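Local coordinates for putative general stress protein 26 (Jannaschia sp., PDB 2QEA) that is of unconfirmed function but belongs to the pyridoxamine 5'-phosphate oxidase-like, FMN-binding group and is thought to be a general stress protein, probably an oxidoreductase, at residues T52-G57 / G82-S87; R90-E95 / V114-F119. One frame throughout, in Å; residues are numbered along the deposited sequence.

Contact 1: T52-G57 / G82-S87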
# COMPACT_ATOMS: atom_id res chain seq x y z
N THR A 52 9.35 -18.48 -6.71
CA THR A 52 8.23 -17.79 -6.04
C THR A 52 6.88 -18.09 -6.70
O THR A 52 6.83 -18.55 -7.84
CB THR A 52 8.43 -16.25 -6.01
OG1 THR A 52 8.52 -15.73 -7.34
CG2 THR A 52 9.69 -15.87 -5.23
N ASP A 53 5.80 -17.81 -5.97
CA ASP A 53 4.43 -18.06 -6.45
C ASP A 53 4.05 -17.17 -7.64
O ASP A 53 3.37 -17.64 -8.55
CB ASP A 53 3.40 -17.91 -5.31
CG ASP A 53 3.60 -18.93 -4.19
OD1 ASP A 53 4.54 -19.76 -4.24
OD2 ASP A 53 2.81 -18.89 -3.22
N LEU A 54 4.48 -15.90 -7.61
CA LEU A 54 4.23 -14.96 -8.73
C LEU A 54 4.92 -15.42 -10.03
O LEU A 54 4.32 -15.30 -11.10
CB LEU A 54 4.67 -13.53 -8.38
CG LEU A 54 3.89 -12.78 -7.30
CD1 LEU A 54 4.58 -11.46 -6.98
CD2 LEU A 54 2.44 -12.54 -7.72
N ALA A 55 6.15 -15.93 -9.92
CA ALA A 55 6.91 -16.44 -11.07
C ALA A 55 6.24 -17.69 -11.65
O ALA A 55 5.99 -17.75 -12.86
CB ALA A 55 8.35 -16.75 -10.68
N LYS A 56 5.94 -18.66 -10.79
CA LYS A 56 5.25 -19.90 -11.19
C LYS A 56 3.83 -19.64 -11.71
O LYS A 56 3.38 -20.34 -12.62
CB LYS A 56 5.22 -20.93 -10.05
CG LYS A 56 6.60 -21.47 -9.66
CD LYS A 56 6.55 -22.58 -8.61
CE LYS A 56 5.99 -22.11 -7.26
NZ LYS A 56 6.11 -23.17 -6.22
N GLY A 57 3.15 -18.65 -11.14
CA GLY A 57 1.79 -18.26 -11.55
C GLY A 57 1.68 -17.71 -12.97
O GLY A 57 0.65 -17.90 -13.61
N GLY A 82 -4.61 -4.95 -13.85
CA GLY A 82 -3.73 -5.10 -15.01
C GLY A 82 -3.43 -6.54 -15.40
O GLY A 82 -4.23 -7.43 -15.12
N THR A 83 -2.28 -6.74 -16.04
CA THR A 83 -1.82 -8.05 -16.51
C THR A 83 -0.36 -8.24 -16.11
O THR A 83 0.48 -7.40 -16.44
CB THR A 83 -1.93 -8.15 -18.05
OG1 THR A 83 -3.27 -7.84 -18.46
CG2 THR A 83 -1.56 -9.55 -18.54
N LEU A 84 -0.07 -9.34 -15.40
CA LEU A 84 1.30 -9.70 -14.99
C LEU A 84 1.79 -10.83 -15.91
O LEU A 84 1.02 -11.73 -16.25
CB LEU A 84 1.33 -10.17 -13.53
CG LEU A 84 2.70 -10.40 -12.87
CD1 LEU A 84 3.49 -9.10 -12.77
CD2 LEU A 84 2.53 -11.02 -11.49
N GLU A 85 3.06 -10.76 -16.30
CA GLU A 85 3.66 -11.76 -17.20
C GLU A 85 5.19 -11.82 -17.11
O GLU A 85 5.82 -10.89 -16.59
CB GLU A 85 3.27 -11.45 -18.65
CG GLU A 85 3.71 -10.07 -19.16
CD GLU A 85 3.26 -9.79 -20.59
OE1 GLU A 85 3.51 -10.63 -21.48
OE2 GLU A 85 2.69 -8.70 -20.82
N ARG A 86 5.75 -12.91 -17.63
CA ARG A 86 7.19 -13.14 -17.73
C ARG A 86 7.72 -12.21 -18.84
O ARG A 86 7.01 -11.99 -19.82
CB ARG A 86 7.46 -14.60 -18.16
CG ARG A 86 8.78 -15.22 -17.71
CD ARG A 86 8.66 -15.84 -16.32
NE ARG A 86 9.69 -16.84 -16.06
CZ ARG A 86 9.73 -17.66 -15.00
NH1 ARG A 86 8.80 -17.61 -14.04
NH2 ARG A 86 10.72 -18.54 -14.89
N SER A 87 8.95 -11.73 -18.70
CA SER A 87 9.59 -10.91 -19.73
C SER A 87 11.01 -11.41 -19.94
O SER A 87 11.75 -11.60 -18.97
CB SER A 87 9.61 -9.43 -19.34
OG SER A 87 10.13 -8.66 -20.41
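The short helix 53-57 lies across strand 82-87 almost at a right angle (85°), with the two axes 8.4 Å apart at their closest. L54 and L84 make the apolar part of the contact, meeting through one methyl each: CD2 of L54 lies 4.1 Å from CD2 of L84, and the two side chains cross roughly perpendicular to each other. The chi1 of L84 (-172°), which sets CG opposite the backbone N, carries its branch off the strand to the helix. At the other end of the contact the tip of R86 reaches A55. R86 is modelled in two conformers, so this part is less certain; in the one described the chain bends at chi2 (86°), and NH1 arrives 3.5 Å from the CB of A55 and 3.1 Å from the A55 O, which lies at the edge of the guanidinium, near its plane. T52, at the N-cap position, precedes the helix and is tied back by its hydroxyl to T48 and A49 at the end of strand 44-49. L54 and L84 both also pack on L117 of strand 114-129 and on L21 and I23 of strand 19-23, so the helix covers an apolar patch on the antiparallel sheet.

Contact 2: R90-E95 / V114-F119; sequences REALDE and VCLLKF
Helix 90-95 packs across the start of the long strand 114-129, one of the strands of the antiparallel sheet in this pyridoxamine 5'-phosphate oxidase-like fold, probably the split barrel characteristic of that family. The helix runs at 102° to the strand, their axes approaching to 9.6 Å, and the chain comes nearest at L93 and L116, whose CA atoms are 6.6 Å apart. L116 makes the largest share of the contact, followed by L93. With chi1 at -178° the CG of L116 stands opposite the backbone N and the side chain extends from the strand to the helix, where the single methyl CD2 touches two successive residues. It lies 4.0 Å from the CB of A92 and 4.0 Å from the CB of L93, and it also comes up against the helix backbone, 3.7 Å from the L93 N. The methyl is thus seated against the main chain at the A92-L93 junction, with a CB from each residue beside it. Two residues earlier on the same side of the strand, V114 offers CG1 to the CD1 of L93 at 4.1 Å, the two side chains meeting at a slant. L93 therefore bridges both strand residues, its CB serving L116 and the end of its branch serving V114. C115, between them, turns its side chain from the helix to the other side of the sheet. Around the contact, A92 also touches W45 of strand 44-49, V114 touches W97 and F105, and D94 on the helix is hydrogen-bonded to Q109. No hydrogen bond joins helix and strand here: aliphatic groups meet at van der Waals distance, so the hold comes from dispersion and the burial of A92 and L116, without the directional constraint a hydrogen bond would give.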
# COMPACT_ATOMS: atom_id res chain seq x y z
N ARG A 90 16.04 -8.35 -22.34
CA ARG A 90 17.37 -8.07 -21.77
C ARG A 90 17.66 -6.57 -21.58
O ARG A 90 18.44 -6.21 -20.70
CB ARG A 90 18.48 -8.70 -22.63
N GLU A 91 17.02 -5.72 -22.40
CA GLU A 91 17.16 -4.25 -22.31
C GLU A 91 16.53 -3.74 -21.01
O GLU A 91 17.15 -2.94 -20.30
CB GLU A 91 16.49 -3.54 -23.50
CG GLU A 91 17.02 -3.91 -24.90
CD GLU A 91 18.48 -3.55 -25.15
OE1 GLU A 91 19.03 -2.67 -24.44
OE2 GLU A 91 19.08 -4.14 -26.07
N ALA A 92 15.32 -4.21 -20.71
CA ALA A 92 14.60 -3.85 -19.48
C ALA A 92 15.28 -4.42 -18.23
O ALA A 92 15.37 -3.73 -17.22
CB ALA A 92 13.14 -4.32 -19.55
N LEU A 93 15.76 -5.66 -18.32
CA LEU A 93 16.48 -6.34 -17.22
C LEU A 93 17.72 -5.55 -16.78
O LEU A 93 17.89 -5.31 -15.59
CB LEU A 93 16.89 -7.77 -17.63
CG LEU A 93 17.64 -8.67 -16.64
CD1 LEU A 93 16.88 -8.83 -15.33
CD2 LEU A 93 17.91 -10.03 -17.27
N ASP A 94 18.53 -5.13 -17.75
CA ASP A 94 19.77 -4.36 -17.49
C ASP A 94 19.50 -2.93 -16.99
O ASP A 94 20.28 -2.41 -16.17
CB ASP A 94 20.66 -4.35 -18.75
CG ASP A 94 22.06 -3.77 -18.50
OD1 ASP A 94 22.59 -3.87 -17.37
OD2 ASP A 94 22.65 -3.23 -19.46
N GLU A 95 18.44 -2.29 -17.49
CA GLU A 95 18.07 -0.92 -17.09
C GLU A 95 17.63 -0.83 -15.62
O GLU A 95 18.05 0.09 -14.91
CB GLU A 95 16.94 -0.37 -17.98
CG GLU A 95 16.58 1.12 -17.77
CD GLU A 95 15.30 1.55 -18.49
OE1 GLU A 95 14.93 0.92 -19.51
OE2 GLU A 95 14.67 2.52 -18.03
N VAL A 114 16.94 -15.74 -11.52
CA VAL A 114 16.38 -14.42 -11.86
C VAL A 114 15.18 -14.53 -12.82
O VAL A 114 15.20 -15.33 -13.75
CB VAL A 114 17.46 -13.45 -12.44
CG1 VAL A 114 16.84 -12.17 -13.02
CG2 VAL A 114 18.45 -13.09 -11.37
N CYS A 115 14.15 -13.72 -12.55
CA CYS A 115 12.90 -13.69 -13.31
C CYS A 115 12.35 -12.26 -13.37
O CYS A 115 11.97 -11.70 -12.34
CB CYS A 115 11.89 -14.62 -12.65
SG CYS A 115 10.24 -14.59 -13.34
N LEU A 116 12.32 -11.67 -14.57
CA LEU A 116 11.79 -10.32 -14.79
C LEU A 116 10.28 -10.41 -15.04
O LEU A 116 9.85 -11.12 -15.95
CB LEU A 116 12.48 -9.65 -15.99
CG LEU A 116 12.12 -8.21 -16.37
CD1 LEU A 116 12.42 -7.23 -15.24
CD2 LEU A 116 12.85 -7.79 -17.63
N LEU A 117 9.50 -9.71 -14.21
CA LEU A 117 8.03 -9.65 -14.33
C LEU A 117 7.62 -8.26 -14.83
O LEU A 117 8.20 -7.25 -14.41
CB LEU A 117 7.35 -9.95 -13.00
CG LEU A 117 7.53 -11.34 -12.38
CD1 LEU A 117 6.77 -11.41 -11.06
CD2 LEU A 117 7.07 -12.45 -13.31
N LYS A 118 6.62 -8.22 -15.73
CA LYS A 118 6.10 -6.99 -16.34
C LYS A 118 4.61 -6.87 -16.01
O LYS A 118 3.82 -7.74 -16.40
CB LYS A 118 6.31 -7.04 -17.86
CG LYS A 118 5.86 -5.79 -18.64
CD LYS A 118 6.03 -5.99 -20.14
CE LYS A 118 5.62 -4.74 -20.92
NZ LYS A 118 5.81 -4.89 -22.39
N PHE A 119 4.24 -5.80 -15.30
CA PHE A 119 2.85 -5.51 -14.95
C PHE A 119 2.39 -4.33 -15.81
O PHE A 119 2.93 -3.23 -15.68
CB PHE A 119 2.71 -5.16 -13.47
CG PHE A 119 1.30 -4.84 -13.05
CD1 PHE A 119 0.41 -5.86 -12.72
CD2 PHE A 119 0.85 -3.51 -13.01
CE1 PHE A 119 -0.91 -5.56 -12.35
CE2 PHE A 119 -0.47 -3.20 -12.64
CZ PHE A 119 -1.35 -4.23 -12.31

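How the contacts relate
Contact 1 and contact 2 lie on neighbouring antiparallel strands of one sheet, their centres 12 Å apart and each about 15 Å from the centre of the chain. Strand 76-87 leads directly into helix 90-95, so the chain completes contact 1 before contact 2 begins. Probable backbone hydrogen bonds join the two strands, the K118 N lying 2.9 Å from the E85 O and the S87 N 3.0 Å from the L116 O. Alternation along strand 114-119 sends L116 to helix 90-95, whereas the side chains of C115 and L117 touch A55 and L54 of helix 53-57. The calcium-binding residues D11, E14 and D38 belong to neither contact.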